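Local coordinates for protein mandelate racemase/muconate lactonizing enzyme (Polaromonas sp., PDB 3CB3) that binds magnesium and L-glucaric acid in its active site and probably acts as a mandelate racemase-type enzyme of the enolase superfamily, at residues A[19-24]-A[49-54]; A[25-30]-A[42-47]; A[237-242]-A[263-268]; A[286-291]-A[313-318]. One frame throughout, in Å; residues are numbered along the deposited sequence.

In the fold
Contacts 1 and 2 come first along the chain and share strands 15-27 and 44-56 of the N-terminal antiparallel sheet. Contact 2 lies nearer the loop that joins these strands, and their centres are about 19 Å apart. Contacts 3 and 4 follow in the C-terminal barrel domain, at the ends of its parallel strands. Their centres are about 11 Å apart and both touch L-glucaric acid. They meet directly, Glu265 packing on His315 and its carbonyl lying next to Arg291. Contact 2 touches contact 4 where Ile47 meets Phe316. The N-terminal domain is thus packed onto the barrel, and the start of strand 44-56, at Met44, lies close to the ligand.

Contact 1. Residues A[19-24]-A[49-54]; sequences RISSCY and ILFAEI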
loop_
_atom_site.group_PDB
_atom_site.type_symbol
_atom_site.label_atom_id
_atom_site.label_comp_id
_atom_site.label_asym_id
_atom_site.label_seq_id
_atom_site.Cartn_x
_atom_site.Cartn_y
_atom_site.Cartn_z
ATOM N N ARG A 19 -13.447 -5.773 19.058
ATOM C CA ARG A 19 -13.181 -4.441 19.582
ATOM C C ARG A 19 -11.835 -3.957 19.088
ATOM O O ARG A 19 -10.855 -4.699 19.091
ATOM C CB ARG A 19 -13.176 -4.428 21.111
ATOM C CG ARG A 19 -12.760 -3.082 21.711
ATOM C CD ARG A 19 -12.910 -3.083 23.226
ATOM N NE ARG A 19 -12.608 -1.785 23.829
ATOM C CZ ARG A 19 -11.387 -1.270 23.948
ATOM N NH1 ARG A 19 -10.329 -1.937 23.506
ATOM N NH2 ARG A 19 -11.219 -0.087 24.521
ATOM N N ILE A 20 -11.796 -2.705 18.664
ATOM C CA ILE A 20 -10.561 -2.111 18.188
ATOM C C ILE A 20 -10.316 -0.828 18.949
ATOM O O ILE A 20 -11.257 -0.170 19.402
ATOM C CB ILE A 20 -10.632 -1.795 16.688
ATOM C CG1 ILE A 20 -11.872 -0.949 16.390
ATOM C CG2 ILE A 20 -10.658 -3.091 15.889
ATOM C CD1 ILE A 20 -11.936 -0.452 14.955
ATOM N N SER A 21 -9.048 -0.474 19.103
ATOM C CA SER A 21 -8.709 0.747 19.809
ATOM C C SER A 21 -7.393 1.304 19.301
ATOM O O SER A 21 -6.498 0.556 18.897
ATOM C CB SER A 21 -8.626 0.481 21.314
ATOM O OG SER A 21 -7.673 -0.521 21.602
ATOM N N SER A 22 -7.291 2.627 19.302
ATOM C CA SER A 22 -6.080 3.294 18.859
ATOM C C SER A 22 -5.397 3.820 20.113
ATOM O O SER A 22 -5.916 4.704 20.802
ATOM C CB SER A 22 -6.418 4.439 17.909
ATOM O OG SER A 22 -5.241 4.954 17.307
ATOM N N CYS A 23 -4.232 3.260 20.405
ATOM C CA CYS A 23 -3.471 3.625 21.589
ATOM C C CYS A 23 -2.189 4.361 21.220
ATOM O O CYS A 23 -1.374 3.866 20.444
ATOM C CB CYS A 23 -3.140 2.358 22.384
ATOM S SG CYS A 23 -2.116 2.580 23.858
ATOM N N TYR A 24 -2.025 5.558 21.769
ATOM C CA TYR A 24 -0.832 6.340 21.505
ATOM C C TYR A 24 0.159 6.159 22.644
ATOM O O TYR A 24 0.000 6.714 23.733
ATOM C CB TYR A 24 -1.196 7.813 21.303
ATOM C CG TYR A 24 -1.801 8.067 19.941
ATOM C CD1 TYR A 24 -3.046 7.536 19.596
ATOM C CD2 TYR A 24 -1.102 8.790 18.972
ATOM C CE1 TYR A 24 -3.577 7.713 18.316
ATOM C CE2 TYR A 24 -1.623 8.973 17.689
ATOM C CZ TYR A 24 -2.857 8.432 17.371
ATOM O OH TYR A 24 -3.365 8.603 16.106
ATOM N N ILE A 49 -0.607 2.693 18.256
ATOM C CA ILE A 49 -0.841 1.256 18.236
ATOM C C ILE A 49 -2.310 0.956 17.982
ATOM O O ILE A 49 -3.196 1.564 18.586
ATOM C CB ILE A 49 -0.445 0.590 19.580
ATOM C CG1 ILE A 49 1.056 0.739 19.830
ATOM C CG2 ILE A 49 -0.814 -0.886 19.566
ATOM C CD1 ILE A 49 1.414 2.023 20.498
ATOM N N LEU A 50 -2.565 0.026 17.074
ATOM C CA LEU A 50 -3.930 -0.393 16.774
ATOM C C LEU A 50 -4.125 -1.752 17.438
ATOM O O LEU A 50 -3.466 -2.725 17.069
ATOM C CB LEU A 50 -4.140 -0.527 15.259
ATOM C CG LEU A 50 -5.468 -1.174 14.842
ATOM C CD1 LEU A 50 -6.635 -0.325 15.334
ATOM C CD2 LEU A 50 -5.512 -1.337 13.328
ATOM N N PHE A 51 -5.001 -1.814 18.436
ATOM C CA PHE A 51 -5.267 -3.071 19.128
ATOM C C PHE A 51 -6.574 -3.685 18.649
ATOM O O PHE A 51 -7.565 -2.979 18.444
ATOM C CB PHE A 51 -5.364 -2.858 20.641
ATOM C CG PHE A 51 -4.042 -2.836 21.349
ATOM C CD1 PHE A 51 -3.212 -3.951 21.338
ATOM C CD2 PHE A 51 -3.648 -1.709 22.071
ATOM C CE1 PHE A 51 -2.006 -3.948 22.043
ATOM C CE2 PHE A 51 -2.452 -1.694 22.776
ATOM C CZ PHE A 51 -1.627 -2.816 22.765
ATOM N N ALA A 52 -6.569 -5.003 18.483
ATOM C CA ALA A 52 -7.756 -5.732 18.059
ATOM C C ALA A 52 -8.077 -6.858 19.045
ATOM O O ALA A 52 -7.202 -7.633 19.428
ATOM C CB ALA A 52 -7.548 -6.306 16.671
ATOM N N GLU A 53 -9.333 -6.932 19.468
ATOM C CA GLU A 53 -9.771 -7.986 20.382
ATOM C C GLU A 53 -10.942 -8.714 19.734
ATOM O O GLU A 53 -11.919 -8.088 19.321
ATOM C CB GLU A 53 -10.193 -7.397 21.726
ATOM C CG GLU A 53 -9.032 -6.824 22.514
ATOM C CD GLU A 53 -9.475 -5.913 23.637
ATOM O OE1 GLU A 53 -10.042 -6.418 24.626
ATOM O OE2 GLU A 53 -9.257 -4.687 23.523
ATOM N N ILE A 54 -10.822 -10.035 19.632
ATOM C CA ILE A 54 -11.853 -10.867 19.027
ATOM C C ILE A 54 -12.331 -11.939 20.014
ATOM O O ILE A 54 -11.527 -12.568 20.709
ATOM C CB ILE A 54 -11.312 -11.548 17.750
ATOM C CG1 ILE A 54 -10.914 -10.474 16.725
ATOM C CG2 ILE A 54 -12.360 -12.483 17.158
ATOM C CD1 ILE A 54 -10.316 -11.023 15.447
HETATM O O HOH W 1 -9.038 -3.123 21.470
#
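Cys23 CB touches two side chains of the neighbouring strand. It lies 4.3 Å from Ile49 CB and 4.1 Å from Phe51 CD2, approaching the ring obliquely. Ile49 CG2 sits over the centre of one face of the Phe51 ring. On the other side of the sheet Ile20 CB and Leu50 CD1 meet at 4.5 Å. Ile20, Leu50 and Ala52 pack there against helix 114-133. The two strands are the middle pair of the four-stranded antiparallel sheet in the N-terminal capping domain of the enolase superfamily. Cys23-Ile49, Ser21-Phe51 and Arg19-Glu53 are hydrogen-bonded pairs, each with two N-H...O bonds; Ile20-Ala52 and Ser22-Leu50 between them are non-hydrogen-bonded. Further out, Ser21 OG is turned between its backbone N and carbonyl carbon (chi1 58°). That places it at the Phe51 ring edge, 3.4 Å from Phe51 CB. A water 2.9 Å from Ser21 OG also bonds to Glu53 OE2. The side chains of Arg19 and Glu53 lie side by side and point the same way. Their salt bridge, Arg19 NH1 to Glu53 OE2 at 3.0 Å, is a weak hydrogen bond, bent to 126°. The guanidinium and carboxylate planes stand 58° apart. Arg19 NH2 also bridges to Glu378 on strand 375-382.

Contact 2. Residues A[25-30]-A[42-47]; sequences LPLATP and KPMTEI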
loop_
_atom_site.group_PDB
_atom_site.type_symbol
_atom_site.label_atom_id
_atom_site.label_comp_id
_atom_site.label_asym_id
_atom_site.label_seq_id
_atom_site.Cartn_x
_atom_site.Cartn_y
_atom_site.Cartn_z
ATOM N N LEU A 25 1.178 5.355 22.370
ATOM C CA LEU A 25 2.221 5.035 23.332
ATOM C C LEU A 25 3.323 6.089 23.383
ATOM O O LEU A 25 3.991 6.345 22.383
ATOM C CB LEU A 25 2.838 3.690 22.961
ATOM C CG LEU A 25 4.010 3.167 23.784
ATOM C CD1 LEU A 25 3.523 2.760 25.151
ATOM C CD2 LEU A 25 4.633 1.985 23.067
ATOM N N PRO A 26 3.514 6.729 24.544
ATOM C CA PRO A 26 4.576 7.738 24.616
ATOM C C PRO A 26 5.945 7.067 24.687
ATOM O O PRO A 26 6.097 6.018 25.313
ATOM C CB PRO A 26 4.234 8.517 25.889
ATOM C CG PRO A 26 3.537 7.495 26.741
ATOM C CD PRO A 26 2.657 6.771 25.744
ATOM N N LEU A 27 6.930 7.660 24.023
ATOM C CA LEU A 27 8.283 7.122 24.033
ATOM C C LEU A 27 9.101 7.867 25.079
ATOM O O LEU A 27 9.026 9.091 25.177
ATOM C CB LEU A 27 8.938 7.285 22.661
ATOM C CG LEU A 27 8.258 6.561 21.495
ATOM C CD1 LEU A 27 9.050 6.804 20.224
ATOM C CD2 LEU A 27 8.158 5.070 21.797
ATOM N N ALA A 28 9.881 7.121 25.854
ATOM C CA ALA A 28 10.712 7.699 26.900
ATOM C C ALA A 28 11.673 8.742 26.337
ATOM O O ALA A 28 11.887 9.791 26.942
ATOM C CB ALA A 28 11.491 6.597 27.615
ATOM N N THR A 29 12.259 8.454 25.179
ATOM C CA THR A 29 13.186 9.394 24.560
ATOM C C THR A 29 12.823 9.570 23.093
ATOM O O THR A 29 12.609 8.592 22.375
ATOM C CB THR A 29 14.647 8.907 24.644
ATOM O OG1 THR A 29 14.878 7.912 23.640
ATOM C CG2 THR A 29 14.936 8.307 26.018
ATOM N N PRO A 30 12.761 10.825 22.625
ATOM C CA PRO A 30 12.417 11.114 21.232
ATOM C C PRO A 30 13.414 10.560 20.225
ATOM O O PRO A 30 14.620 10.527 20.471
ATOM C CB PRO A 30 12.343 12.638 21.206
ATOM C CG PRO A 30 13.368 13.030 22.205
ATOM C CD PRO A 30 13.103 12.064 23.344
ATOM N N LYS A 42 9.773 16.708 12.454
ATOM C CA LYS A 42 9.750 16.711 13.911
ATOM C C LYS A 42 10.227 15.381 14.477
ATOM O O LYS A 42 10.134 14.342 13.823
ATOM C CB LYS A 42 8.332 16.974 14.420
ATOM C CG LYS A 42 7.828 18.388 14.199
ATOM C CD LYS A 42 6.403 18.544 14.713
ATOM C CE LYS A 42 6.082 20.007 15.024
ATOM N NZ LYS A 42 6.320 20.907 13.864
ATOM N N PRO A 43 10.765 15.401 15.702
ATOM C CA PRO A 43 11.236 14.153 16.309
ATOM C C PRO A 43 10.021 13.256 16.551
ATOM O O PRO A 43 8.896 13.749 16.689
ATOM C CB PRO A 43 11.855 14.618 17.630
ATOM C CG PRO A 43 12.279 16.030 17.341
ATOM C CD PRO A 43 11.123 16.565 16.532
ATOM N N MET A 44 10.249 11.947 16.590
ATOM C CA MET A 44 9.181 10.987 16.845
ATOM C C MET A 44 9.107 10.852 18.363
ATOM O O MET A 44 10.094 10.477 18.992
ATOM C CB MET A 44 9.539 9.639 16.218
ATOM C CG MET A 44 8.410 8.621 16.195
ATOM S SD MET A 44 8.994 7.011 15.607
ATOM C CE MET A 44 9.963 7.516 14.162
ATOM N N THR A 45 7.955 11.161 18.952
ATOM C CA THR A 45 7.803 11.081 20.405
ATOM C C THR A 45 6.744 10.081 20.867
ATOM O O THR A 45 6.560 9.871 22.069
ATOM C CB THR A 45 7.451 12.467 21.009
ATOM O OG1 THR A 45 6.171 12.889 20.525
ATOM C CG2 THR A 45 8.501 13.509 20.612
ATOM N N GLU A 46 6.055 9.460 19.921
ATOM C CA GLU A 46 5.027 8.485 20.270
ATOM C C GLU A 46 4.786 7.518 19.119
ATOM O O GLU A 46 5.198 7.775 17.988
ATOM C CB GLU A 46 3.716 9.200 20.624
ATOM C CG GLU A 46 3.264 10.211 19.577
ATOM C CD GLU A 46 1.950 10.885 19.926
ATOM O OE1 GLU A 46 1.714 11.156 21.124
ATOM O OE2 GLU A 46 1.156 11.158 19.000
ATOM N N ILE A 47 4.138 6.398 19.422
ATOM C CA ILE A 47 3.814 5.392 18.413
ATOM C C ILE A 47 2.328 5.104 18.527
ATOM O O ILE A 47 1.825 4.894 19.623
ATOM C CB ILE A 47 4.541 4.058 18.647
ATOM C CG1 ILE A 47 6.046 4.270 18.708
ATOM C CG2 ILE A 47 4.216 3.093 17.508
ATOM C CD1 ILE A 47 6.802 3.017 19.128
#
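Leu25 and Ile47 form a hydrogen-bonded antiparallel pair in which both N-H groups and both carbonyls are used. Leu25 N donates to Ile47 O at 2.9 Å, and Ile47 N donates to Leu25 O at 3.0 Å. Leu25 O also receives a CA-H...O contact from Glu46 CA. The next bond, from Leu27 N to Thr45 O at 3.0 Å, is less regular: the donor stands 38° out of the carbonyl plane. Pro26 and Pro30 have no N-H to offer. Pro30 instead brings its CA within 3.3 Å of Met44 O. The backbone of Met44 bonds to Ile31, and Lys42 O accepts from Arg70. Glu46 OE1 has a long, weak ion pair with Arg376. Leu27 carries the apolar part. With CG anti to the carbonyl carbon (chi1 -62°), it sends CD2 across Ile47 at about a right angle, 3.6 Å from Ile47 CD1. With an alanine here the space beside Ile47 CD1 would probably be left unfilled. This is the turning end of two strands of the enolase-type capping domain. The Met44 side chain is about 5 Å from L-glucaric acid, consistent with the active-site cover that this region forms in the superfamily.

Contact 3. Residues A[237-242]-A[263-268]; sequences WIEEPL and TGEMLT. With MG (magnesium ion), chain E; LGT (L-glucaric acid), chain G.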
loop_
_atom_site.group_PDB
_atom_site.type_symbol
_atom_site.label_atom_id
_atom_site.label_comp_id
_atom_site.label_asym_id
_atom_site.label_seq_id
_atom_site.Cartn_x
_atom_site.Cartn_y
_atom_site.Cartn_z
ATOM N N TRP A 237 25.843 -8.118 9.848
ATOM C CA TRP A 237 25.222 -7.573 8.641
ATOM C C TRP A 237 25.294 -6.055 8.533
ATOM O O TRP A 237 25.505 -5.354 9.517
ATOM C CB TRP A 237 23.751 -8.010 8.526
ATOM C CG TRP A 237 22.805 -7.381 9.529
ATOM C CD1 TRP A 237 22.525 -6.056 9.679
ATOM C CD2 TRP A 237 21.986 -8.070 10.485
ATOM N NE1 TRP A 237 21.584 -5.873 10.666
ATOM C CE2 TRP A 237 21.235 -7.092 11.178
ATOM C CE3 TRP A 237 21.814 -9.417 10.822
ATOM C CZ2 TRP A 237 20.324 -7.420 12.190
ATOM C CZ3 TRP A 237 20.906 -9.743 11.830
ATOM C CH2 TRP A 237 20.174 -8.747 12.500
ATOM N N ILE A 238 25.117 -5.570 7.309
ATOM C CA ILE A 238 25.077 -4.147 7.005
ATOM C C ILE A 238 23.630 -3.983 6.543
ATOM O O ILE A 238 23.244 -4.513 5.501
ATOM C CB ILE A 238 26.040 -3.775 5.859
ATOM C CG1 ILE A 238 27.489 -3.943 6.315
ATOM C CG2 ILE A 238 25.790 -2.334 5.413
ATOM C CD1 ILE A 238 28.500 -3.811 5.195
ATOM N N GLU A 239 22.847 -3.261 7.342
ATOM C CA GLU A 239 21.427 -3.043 7.107
ATOM C C GLU A 239 21.048 -1.760 6.358
ATOM O O GLU A 239 21.607 -0.685 6.605
ATOM C CB GLU A 239 20.713 -3.067 8.454
ATOM C CG GLU A 239 19.229 -2.866 8.414
ATOM C CD GLU A 239 18.616 -2.998 9.784
ATOM O OE1 GLU A 239 19.221 -3.686 10.635
ATOM O OE2 GLU A 239 17.525 -2.439 10.014
ATOM N N GLU A 240 20.080 -1.901 5.457
ATOM C CA GLU A 240 19.561 -0.799 4.651
ATOM C C GLU A 240 20.619 0.175 4.150
ATOM O O GLU A 240 20.547 1.374 4.422
ATOM C CB GLU A 240 18.495 -0.022 5.436
ATOM C CG GLU A 240 17.178 -0.771 5.624
ATOM C CD GLU A 240 15.973 0.164 5.655
ATOM O OE1 GLU A 240 15.780 0.882 6.669
ATOM O OE2 GLU A 240 15.221 0.186 4.651
ATOM N N PRO A 241 21.618 -0.322 3.412
ATOM C CA PRO A 241 22.615 0.634 2.937
ATOM C C PRO A 241 22.002 1.555 1.883
ATOM O O PRO A 241 22.436 2.697 1.724
ATOM C CB PRO A 241 23.707 -0.264 2.363
ATOM C CG PRO A 241 22.948 -1.457 1.880
ATOM C CD PRO A 241 21.944 -1.691 2.982
ATOM N N LEU A 242 20.976 1.053 1.191
ATOM C CA LEU A 242 20.312 1.803 0.120
ATOM C C LEU A 242 18.819 2.016 0.341
ATOM O O LEU A 242 18.239 1.519 1.313
ATOM C CB LEU A 242 20.495 1.070 -1.216
ATOM C CG LEU A 242 21.941 0.783 -1.626
ATOM C CD1 LEU A 242 21.972 -0.159 -2.820
ATOM C CD2 LEU A 242 22.643 2.100 -1.936
ATOM N N THR A 263 17.784 -6.035 4.772
ATOM C CA THR A 263 16.816 -4.997 4.431
ATOM C C THR A 263 15.415 -5.573 4.349
ATOM O O THR A 263 15.250 -6.794 4.303
ATOM C CB THR A 263 17.168 -4.298 3.084
ATOM O OG1 THR A 263 16.198 -3.275 2.812
ATOM C CG2 THR A 263 17.198 -5.306 1.927
ATOM N N GLY A 264 14.413 -4.698 4.375
ATOM C CA GLY A 264 13.035 -5.141 4.273
ATOM C C GLY A 264 12.077 -4.507 5.265
ATOM O O GLY A 264 10.872 -4.544 5.054
ATOM N N GLU A 265 12.602 -3.912 6.336
ATOM C CA GLU A 265 11.751 -3.303 7.359
ATOM C C GLU A 265 10.705 -2.320 6.829
ATOM O O GLU A 265 9.632 -2.189 7.414
ATOM C CB GLU A 265 12.605 -2.594 8.421
ATOM C CG GLU A 265 13.155 -1.227 7.997
ATOM C CD GLU A 265 14.092 -0.631 9.039
ATOM O OE1 GLU A 265 15.090 -1.298 9.382
ATOM O OE2 GLU A 265 13.830 0.495 9.518
ATOM N N MET A 266 11.012 -1.625 5.736
ATOM C CA MET A 266 10.067 -0.653 5.174
ATOM C C MET A 266 8.987 -1.244 4.257
ATOM O O MET A 266 7.991 -0.582 3.972
ATOM C CB MET A 266 10.830 0.433 4.399
ATOM C CG MET A 266 11.856 1.177 5.229
ATOM S SD MET A 266 11.141 1.816 6.756
ATOM C CE MET A 266 10.007 3.051 6.102
ATOM N N LEU A 267 9.179 -2.477 3.800
ATOM C CA LEU A 267 8.218 -3.110 2.896
ATOM C C LEU A 267 6.886 -3.394 3.582
ATOM O O LEU A 267 6.852 -3.751 4.756
ATOM C CB LEU A 267 8.827 -4.385 2.311
ATOM C CG LEU A 267 10.186 -4.127 1.647
ATOM C CD1 LEU A 267 10.689 -5.402 0.995
ATOM C CD2 LEU A 267 10.065 -3.018 0.600
ATOM N N THR A 268 5.786 -3.241 2.845
ATOM C CA THR A 268 4.461 -3.430 3.426
ATOM C C THR A 268 3.574 -4.529 2.828
ATOM O O THR A 268 2.345 -4.451 2.914
ATOM C CB THR A 268 3.666 -2.103 3.388
ATOM O OG1 THR A 268 3.390 -1.755 2.026
ATOM C CG2 THR A 268 4.483 -0.965 4.029
HETATM MG MG MG E . 16.800 -0.643 10.492
HETATM O O1A LGT G . 16.246 -1.363 12.339
HETATM C C1 LGT G . 15.623 -0.549 13.051
HETATM O O1B LGT G . 14.998 -0.850 14.097
HETATM C C2 LGT G . 15.615 0.954 12.629
HETATM O O2 LGT G . 15.821 1.060 11.206
HETATM C C3 LGT G . 14.304 1.663 13.023
HETATM O O3 LGT G . 13.221 0.976 12.403
HETATM C C4 LGT G . 14.227 3.178 12.626
HETATM O O4 LGT G . 13.218 3.408 11.630
HETATM C C5 LGT G . 13.934 4.151 13.798
HETATM O O5 LGT G . 12.708 3.769 14.445
HETATM C C6 LGT G . 15.086 4.175 14.830
HETATM O O6A LGT G . 16.098 4.843 14.509
HETATM O O6B LGT G . 14.958 3.534 15.898
HETATM O O HOH W 2 13.258 -1.772 3.933
HETATM O O HOH W 3 16.927 -0.706 2.435
HETATM O O HOH W 4 17.519 0.215 8.857
#
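Glu239 and Glu265 meet at the magnesium ion, reaching it by different torsions. Glu239 is fully extended, with CG anti to the backbone N (chi1 -180°), and places OE2 2.0 Å from the magnesium ion. Glu265 starts with CG between its backbone N and carbonyl carbon (chi1 78°), then runs straight to put OE1 2.1 Å from the same ion. The two side chains cross at about a right angle, and their carboxylate planes are 67° apart. Glu239 OE2 and Glu265 OE1 are 2.8 Å apart because they share the metal. Glu239 OE1 accepts from Trp237 NE1 on its anti lone pair, and Lys182 forms a salt bridge to it. Glu240 is bent at its second torsion and crosses Glu265. Its OE1 comes 3.5 Å from Glu265 OE2, a close approach of like charges, while its OE2 accepts from two waters. One of these waters accepts a hydrogen bond from Thr263 OG1 at 2.7 Å; the other accepts from Met266 N. Asp213, a water, and O1A and O2 of L-glucaric acid complete six ligands around the magnesium ion. Glu265 OE2 also accepts from ligand O3 at 3.0 Å. L-glucaric acid chelates the ion through a carboxylate oxygen, O1A, and the adjacent hydroxyl, O2. The ion probably offsets the gathered negative charge, consistent with the enolase superfamily, where the metal stabilises an enolate-like intermediate.

Contact 4. Residues A[286-291]-A[313-318]; sequences MPDAPR and APHFAM. With LGT (L-glucaric acid), chain G.
His315 and Asp288 make the tight part of this buried contact. His315 ND1 donates to Asp288 OD2 at 2.7 Å, using the anti lone pair of the oxygen, which lies nearly in the ring plane. Tyr67 OH is a second partner of that oxygen. His315 CG is anti to the backbone N (chi1 168°), which carries the ring toward the ligand. There NE2 donates to O3 of L-glucaric acid at 2.7 Å, so both ring nitrogens are bonded and the ring's rotation is fixed. Arg291 lays one face of its guanidinium against His315 CE1, with NH1 3.6 Å from it; NH1 itself donates to Glu265 O. Asp288 OD1 caps the following helix by accepting from Arg291 N. The backbones join through His315 N and Pro287 O at 2.9 Å, and Met286 CG presses on Ala313 O. The far side is looser: Pro290 CG and Ala317 CB only just meet, at 4.4 Å. A leucine in place of His315 would probably cost Asp288 OD2 its N-H donor and ligand O3 one of its hydrogen bonds. In mandelate racemase a His-Asp pair serves in acid-base catalysis, and the position of His315 beside the ligand is consistent with a similar role.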
loop_
_atom_site.group_PDB
_atom_site.type_symbol
_atom_site.label_atom_id
_atom_site.label_comp_id
_atom_site.label_asym_id
_atom_site.label_seq_id
_atom_site.Cartn_x
_atom_site.Cartn_y
_atom_site.Cartn_z
ATOM N N MET A 286 14.267 -8.757 6.481
ATOM C CA MET A 286 13.760 -8.160 7.707
ATOM C C MET A 286 12.299 -7.745 7.656
ATOM O O MET A 286 11.966 -6.562 7.745
ATOM C CB MET A 286 14.623 -6.958 8.091
ATOM C CG MET A 286 16.100 -7.284 8.227
ATOM S SD MET A 286 17.030 -5.841 8.803
ATOM C CE MET A 286 16.798 -6.002 10.621
ATOM N N PRO A 287 11.398 -8.725 7.517
ATOM C CA PRO A 287 9.971 -8.422 7.466
ATOM C C PRO A 287 9.448 -7.964 8.825
ATOM O O PRO A 287 9.974 -8.347 9.876
ATOM C CB PRO A 287 9.359 -9.748 7.029
ATOM C CG PRO A 287 10.293 -10.751 7.644
ATOM C CD PRO A 287 11.635 -10.165 7.311
ATOM N N ASP A 288 8.415 -7.133 8.783
ATOM C CA ASP A 288 7.759 -6.609 9.976
ATOM C C ASP A 288 6.304 -7.099 9.870
ATOM O O ASP A 288 5.525 -6.567 9.074
ATOM C CB ASP A 288 7.821 -5.077 9.956
ATOM C CG ASP A 288 7.284 -4.451 11.228
ATOM O OD1 ASP A 288 6.138 -4.767 11.610
ATOM O OD2 ASP A 288 8.010 -3.637 11.843
ATOM N N ALA A 289 5.940 -8.116 10.650
ATOM C CA ALA A 289 4.588 -8.678 10.578
ATOM C C ALA A 289 3.499 -7.602 10.551
ATOM O O ALA A 289 2.658 -7.585 9.647
ATOM C CB ALA A 289 4.358 -9.654 11.721
ATOM N N PRO A 290 3.496 -6.690 11.537
ATOM C CA PRO A 290 2.474 -5.639 11.538
ATOM C C PRO A 290 2.479 -4.837 10.229
ATOM O O PRO A 290 1.434 -4.619 9.625
ATOM C CB PRO A 290 2.867 -4.784 12.738
ATOM C CG PRO A 290 3.402 -5.817 13.700
ATOM C CD PRO A 290 4.272 -6.667 12.792
ATOM N N ARG A 291 3.658 -4.418 9.782
ATOM C CA ARG A 291 3.758 -3.632 8.556
ATOM C C ARG A 291 3.353 -4.362 7.274
ATOM O O ARG A 291 2.907 -3.720 6.323
ATOM C CB ARG A 291 5.180 -3.077 8.384
ATOM C CG ARG A 291 5.542 -1.974 9.373
ATOM C CD ARG A 291 6.921 -1.389 9.101
ATOM N NE ARG A 291 7.264 -0.388 10.105
ATOM C CZ ARG A 291 8.424 0.263 10.153
ATOM N NH1 ARG A 291 9.364 0.017 9.249
ATOM N NH2 ARG A 291 8.641 1.166 11.102
ATOM N N ALA A 313 15.651 -11.923 10.002
ATOM C CA ALA A 313 15.916 -10.966 11.071
ATOM C C ALA A 313 14.711 -10.022 11.132
ATOM O O ALA A 313 14.784 -8.875 10.693
ATOM C CB ALA A 313 17.193 -10.178 10.779
ATOM N N PRO A 314 13.582 -10.507 11.670
ATOM C CA PRO A 314 12.349 -9.720 11.787
ATOM C C PRO A 314 12.623 -8.325 12.335
ATOM O O PRO A 314 13.544 -8.133 13.119
ATOM C CB PRO A 314 11.491 -10.560 12.733
ATOM C CG PRO A 314 11.930 -11.962 12.419
ATOM C CD PRO A 314 13.435 -11.809 12.349
ATOM N N HIS A 315 11.820 -7.353 11.920
ATOM C CA HIS A 315 12.007 -5.979 12.374
ATOM C C HIS A 315 11.024 -5.563 13.469
ATOM O O HIS A 315 9.813 -5.744 13.331
ATOM C CB HIS A 315 11.893 -5.019 11.181
ATOM C CG HIS A 315 11.783 -3.576 11.572
ATOM N ND1 HIS A 315 10.571 -2.941 11.744
ATOM C CD2 HIS A 315 12.735 -2.657 11.868
ATOM C CE1 HIS A 315 10.781 -1.695 12.130
ATOM N NE2 HIS A 315 12.084 -1.497 12.214
ATOM N N PHE A 316 11.563 -5.013 14.557
ATOM C CA PHE A 316 10.758 -4.525 15.677
ATOM C C PHE A 316 9.879 -5.604 16.330
ATOM O O PHE A 316 10.199 -6.792 16.276
ATOM C CB PHE A 316 9.894 -3.354 15.187
ATOM C CG PHE A 316 9.367 -2.469 16.289
ATOM C CD1 PHE A 316 10.223 -1.954 17.262
ATOM C CD2 PHE A 316 8.019 -2.125 16.336
ATOM C CE1 PHE A 316 9.742 -1.106 18.264
ATOM C CE2 PHE A 316 7.530 -1.280 17.333
ATOM C CZ PHE A 316 8.392 -0.769 18.298
ATOM N N ALA A 317 8.790 -5.160 16.958
ATOM C CA ALA A 317 7.803 -6.008 17.639
ATOM C C ALA A 317 8.299 -7.376 18.102
ATOM O O ALA A 317 7.805 -8.412 17.653
ATOM C CB ALA A 317 6.569 -6.180 16.745
ATOM N N MET A 318 9.252 -7.378 19.024
ATOM C CA MET A 318 9.804 -8.626 19.532
ATOM C C MET A 318 8.768 -9.538 20.183
ATOM O O MET A 318 8.855 -10.755 20.052
ATOM C CB MET A 318 10.930 -8.346 20.533
ATOM C CG MET A 318 10.530 -7.495 21.728
ATOM S SD MET A 318 11.910 -7.349 22.890
ATOM C CE MET A 318 11.064 -6.836 24.359
HETATM O O1A LGT G . 16.246 -1.363 12.339
HETATM C C1 LGT G . 15.623 -0.549 13.051
HETATM O O1B LGT G . 14.998 -0.850 14.097
HETATM C C2 LGT G . 15.615 0.954 12.629
HETATM O O2 LGT G . 15.821 1.060 11.206
HETATM C C3 LGT G . 14.304 1.663 13.023
HETATM O O3 LGT G . 13.221 0.976 12.403
HETATM C C4 LGT G . 14.227 3.178 12.626
HETATM O O4 LGT G . 13.218 3.408 11.630
HETATM C C5 LGT G . 13.934 4.151 13.798
HETATM O O5 LGT G . 12.708 3.769 14.445
HETATM C C6 LGT G . 15.086 4.175 14.830
HETATM O O6A LGT G . 16.098 4.843 14.509
HETATM O O6B LGT G . 14.958 3.534 15.898
#